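Orf c02003 protein (PDB 2Q00) is of unknown function, an all-helical archaeal protein of the PaREP1 family from Sulfolobus solfataricus. Local coordinates at residues K29-A34 / S85-H90. Residues are numbered along the deposited sequence; the frame is centred on the assembly and turned at random.
Sequences KYYKAA and SAWTLH
Y31 reaches from helix 23-45 across A86 and lies against H90 of helix 79-95, in a near-antiparallel packing (145° between the segment axes, 8.5 Å apart). With CG anti to the backbone N (chi1 179°), the ring is carried across to lie along A86, W87 and H90. Y31 CB comes near A86 O and H90 CB, and CG lies under H90 CB. CD1 of Y31 sits 3.1 Å from the A86 carbonyl O, an oxygen already accepting the helical bond from H90 N; CE1 lies between that oxygen and H90 CB. Over the ring, H90 CB makes a CH-pi contact, 3.5 Å from the Y31 centroid. The imidazole continues over the same face as an offset stack, planes 7° apart, with CD2 against H90 CG, and CE2 and CZ against ND1 (Y31 CE2 to H90 ND1 3.3 Å). At the tip, Y31 OH meets the W87 indole edge, 3.5 Å from CZ3. With an alanine here, the imidazole would probably lose its stacking partner and a gap open between A86 and W87. One turn along, A34 CB lies 3.3 Å from A86 CB, while Y30 CB touches L89 CD1. Y30 packs on helix 6-19, its OH hydrogen-bonded to E15 OE1, and L89 on helix 101-122, placing the contact inside the helical bundle.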
ATOM      1  N   LYS A  29      -5.561  -1.934   7.117  1.00 45.36           N
ATOM      2  CA  LYS A  29      -4.146  -2.091   7.439  1.00 44.66           C
ATOM      3  C   LYS A  29      -3.358  -2.422   6.192  1.00 44.77           C
ATOM      4  O   LYS A  29      -2.214  -1.969   6.033  1.00 45.70           O
ATOM      5  CB  LYS A  29      -3.938  -3.173   8.499  1.00 48.11           C
ATOM      6  CG  LYS A  29      -3.847  -2.627   9.921  1.00 47.14           C
ATOM      7  CD  LYS A  29      -5.192  -2.274  10.510  1.00 55.13           C
ATOM      8  CE  LYS A  29      -5.112  -1.018  11.377  1.00 56.34           C
ATOM      9  NZ  LYS A  29      -3.889  -0.955  12.227  1.00 54.67           N
ATOM     10  N   TYR A  30      -3.966  -3.211   5.308  1.00 45.60           N
ATOM     11  CA  TYR A  30      -3.318  -3.567   4.053  1.00 43.03           C
ATOM     12  C   TYR A  30      -3.137  -2.296   3.243  1.00 42.52           C
ATOM     13  O   TYR A  30      -2.119  -2.113   2.583  1.00 44.35           O
ATOM     14  CB  TYR A  30      -4.165  -4.554   3.255  1.00 45.33           C
ATOM     15  CG  TYR A  30      -4.073  -5.992   3.722  1.00 43.99           C
ATOM     16  CD1 TYR A  30      -2.856  -6.669   3.699  1.00 42.82           C
ATOM     17  CD2 TYR A  30      -5.210  -6.678   4.172  1.00 44.58           C
ATOM     18  CE1 TYR A  30      -2.764  -7.994   4.111  1.00 45.68           C
ATOM     19  CE2 TYR A  30      -5.134  -8.011   4.583  1.00 43.59           C
ATOM     20  CZ  TYR A  30      -3.900  -8.668   4.550  1.00 44.42           C
ATOM     21  OH  TYR A  30      -3.786  -9.988   4.938  1.00 47.35           O
ATOM     22  N   TYR A  31      -4.137  -1.421   3.283  1.00 41.47           N
ATOM     23  CA  TYR A  31      -4.040  -0.177   2.538  1.00 44.99           C
ATOM     24  C   TYR A  31      -2.936   0.698   3.139  1.00 42.63           C
ATOM     25  O   TYR A  31      -2.116   1.254   2.419  1.00 45.01           O
ATOM     26  CB  TYR A  31      -5.369   0.573   2.557  1.00 48.33           C
ATOM     27  CG  TYR A  31      -5.306   1.889   1.812  1.00 51.97           C
ATOM     28  CD1 TYR A  31      -5.061   1.920   0.435  1.00 50.53           C
ATOM     29  CD2 TYR A  31      -5.471   3.103   2.483  1.00 50.28           C
ATOM     30  CE1 TYR A  31      -4.982   3.124  -0.249  1.00 46.84           C
ATOM     31  CE2 TYR A  31      -5.394   4.311   1.806  1.00 47.77           C
ATOM     32  CZ  TYR A  31      -5.145   4.313   0.438  1.00 52.78           C
ATOM     33  OH  TYR A  31      -5.024   5.496  -0.236  1.00 59.58           O
ATOM     34  N   LYS A  32      -2.924   0.823   4.463  1.00 43.30           N
ATOM     35  CA  LYS A  32      -1.896   1.611   5.134  1.00 43.09           C
ATOM     36  C   LYS A  32      -0.521   1.040   4.805  1.00 42.47           C
ATOM     37  O   LYS A  32       0.436   1.787   4.645  1.00 44.75           O
ATOM     38  CB  LYS A  32      -2.119   1.617   6.647  1.00 45.22           C
ATOM     39  CG  LYS A  32      -3.248   2.530   7.085  1.00 47.19           C
ATOM     40  CD  LYS A  32      -3.405   2.540   8.595  1.00 45.94           C
ATOM     41  CE  LYS A  32      -4.473   3.538   9.055  1.00 45.16           C
ATOM     42  NZ  LYS A  32      -4.517   3.580  10.559  1.00 60.23           N
ATOM     43  N   ALA A  33      -0.433  -0.284   4.696  1.00 41.26           N
ATOM     44  CA  ALA A  33       0.824  -0.933   4.344  1.00 41.75           C
ATOM     45  C   ALA A  33       1.230  -0.443   2.962  1.00 42.57           C
ATOM     46  O   ALA A  33       2.406  -0.183   2.701  1.00 45.56           O
ATOM     47  CB  ALA A  33       0.668  -2.476   4.332  1.00 37.92           C
ATOM     48  N   ALA A  34       0.244  -0.315   2.077  1.00 45.31           N
ATOM     49  CA  ALA A  34       0.497   0.143   0.710  1.00 41.91           C
ATOM     50  C   ALA A  34       0.927   1.601   0.683  1.00 39.53           C
ATOM     51  O   ALA A  34       1.848   1.973  -0.047  1.00 41.65           O
ATOM     52  CB  ALA A  34      -0.744  -0.046  -0.149  1.00 40.77           C
ATOM     53  N   SER A  85      -5.206  -1.922  -6.491  1.00 46.25           N
ATOM     54  CA  SER A  85      -5.702  -2.948  -5.569  1.00 45.90           C
ATOM     55  C   SER A  85      -5.766  -2.399  -4.140  1.00 47.44           C
ATOM     56  O   SER A  85      -6.726  -2.652  -3.390  1.00 45.69           O
ATOM     57  CB  SER A  85      -4.778  -4.159  -5.570  1.00 47.06           C
ATOM     58  OG  SER A  85      -4.658  -4.693  -6.865  1.00 46.22           O
ATOM     59  N   ALA A  86      -4.727  -1.661  -3.761  1.00 44.41           N
ATOM     60  CA  ALA A  86      -4.678  -1.077  -2.435  1.00 42.51           C
ATOM     61  C   ALA A  86      -5.879  -0.134  -2.299  1.00 44.85           C
ATOM     62  O   ALA A  86      -6.596  -0.156  -1.288  1.00 44.54           O
ATOM     63  CB  ALA A  86      -3.341  -0.301  -2.237  1.00 37.24           C
ATOM     64  N   TRP A  87      -6.101   0.682  -3.328  1.00 43.23           N
ATOM     65  CA  TRP A  87      -7.206   1.637  -3.320  1.00 42.79           C
ATOM     66  C   TRP A  87      -8.532   0.900  -3.176  1.00 42.41           C
ATOM     67  O   TRP A  87      -9.385   1.304  -2.386  1.00 41.47           O
ATOM     68  CB  TRP A  87      -7.178   2.475  -4.613  1.00 46.49           C
ATOM     69  CG  TRP A  87      -8.188   3.599  -4.655  1.00 53.55           C
ATOM     70  CD1 TRP A  87      -9.266   3.709  -5.500  1.00 55.42           C
ATOM     71  CD2 TRP A  87      -8.248   4.740  -3.788  1.00 56.55           C
ATOM     72  NE1 TRP A  87      -9.992   4.842  -5.201  1.00 52.08           N
ATOM     73  CE2 TRP A  87      -9.391   5.492  -4.156  1.00 56.32           C
ATOM     74  CE3 TRP A  87      -7.452   5.198  -2.733  1.00 52.61           C
ATOM     75  CZ2 TRP A  87      -9.753   6.676  -3.502  1.00 56.23           C
ATOM     76  CZ3 TRP A  87      -7.815   6.373  -2.083  1.00 55.29           C
ATOM     77  CH2 TRP A  87      -8.956   7.097  -2.468  1.00 56.94           C
ATOM     78  N   THR A  88      -8.689  -0.193  -3.922  1.00 42.70           N
ATOM     79  CA  THR A  88      -9.922  -0.993  -3.876  1.00 45.24           C
ATOM     80  C   THR A  88     -10.168  -1.501  -2.469  1.00 45.12           C
ATOM     81  O   THR A  88     -11.299  -1.487  -1.968  1.00 45.40           O
ATOM     82  CB  THR A  88      -9.859  -2.230  -4.774  1.00 44.87           C
ATOM     83  OG1 THR A  88      -9.588  -1.840  -6.125  1.00 46.34           O
ATOM     84  CG2 THR A  88     -11.179  -2.985  -4.702  1.00 41.63           C
ATOM     85  N   LEU A  89      -9.102  -1.982  -1.844  1.00 46.78           N
ATOM     86  CA  LEU A  89      -9.200  -2.471  -0.485  1.00 44.44           C
ATOM     87  C   LEU A  89      -9.684  -1.318   0.387  1.00 46.83           C
ATOM     88  O   LEU A  89     -10.554  -1.496   1.240  1.00 46.86           O
ATOM     89  CB  LEU A  89      -7.826  -2.968   0.006  1.00 44.81           C
ATOM     90  CG  LEU A  89      -7.440  -4.381  -0.434  1.00 39.58           C
ATOM     91  CD1 LEU A  89      -6.002  -4.694  -0.112  1.00 36.95           C
ATOM     92  CD2 LEU A  89      -8.371  -5.350   0.268  1.00 40.25           C
ATOM     93  N   HIS A  90      -9.121  -0.137   0.155  1.00 46.68           N
ATOM     94  CA  HIS A  90      -9.469   1.045   0.928  1.00 49.38           C
ATOM     95  C   HIS A  90     -10.941   1.435   0.808  1.00 51.28           C
ATOM     96  O   HIS A  90     -11.659   1.503   1.811  1.00 49.83           O
ATOM     97  CB  HIS A  90      -8.597   2.226   0.491  1.00 47.91           C
ATOM     98  CG  HIS A  90      -8.759   3.444   1.346  1.00 53.40           C
ATOM     99  ND1 HIS A  90      -8.551   4.722   0.869  1.00 60.29           N
ATOM    100  CD2 HIS A  90      -9.090   3.579   2.653  1.00 49.15           C
ATOM    101  CE1 HIS A  90      -8.748   5.592   1.844  1.00 51.80           C
ATOM    102  NE2 HIS A  90      -9.076   4.923   2.937  1.00 53.10           N
TER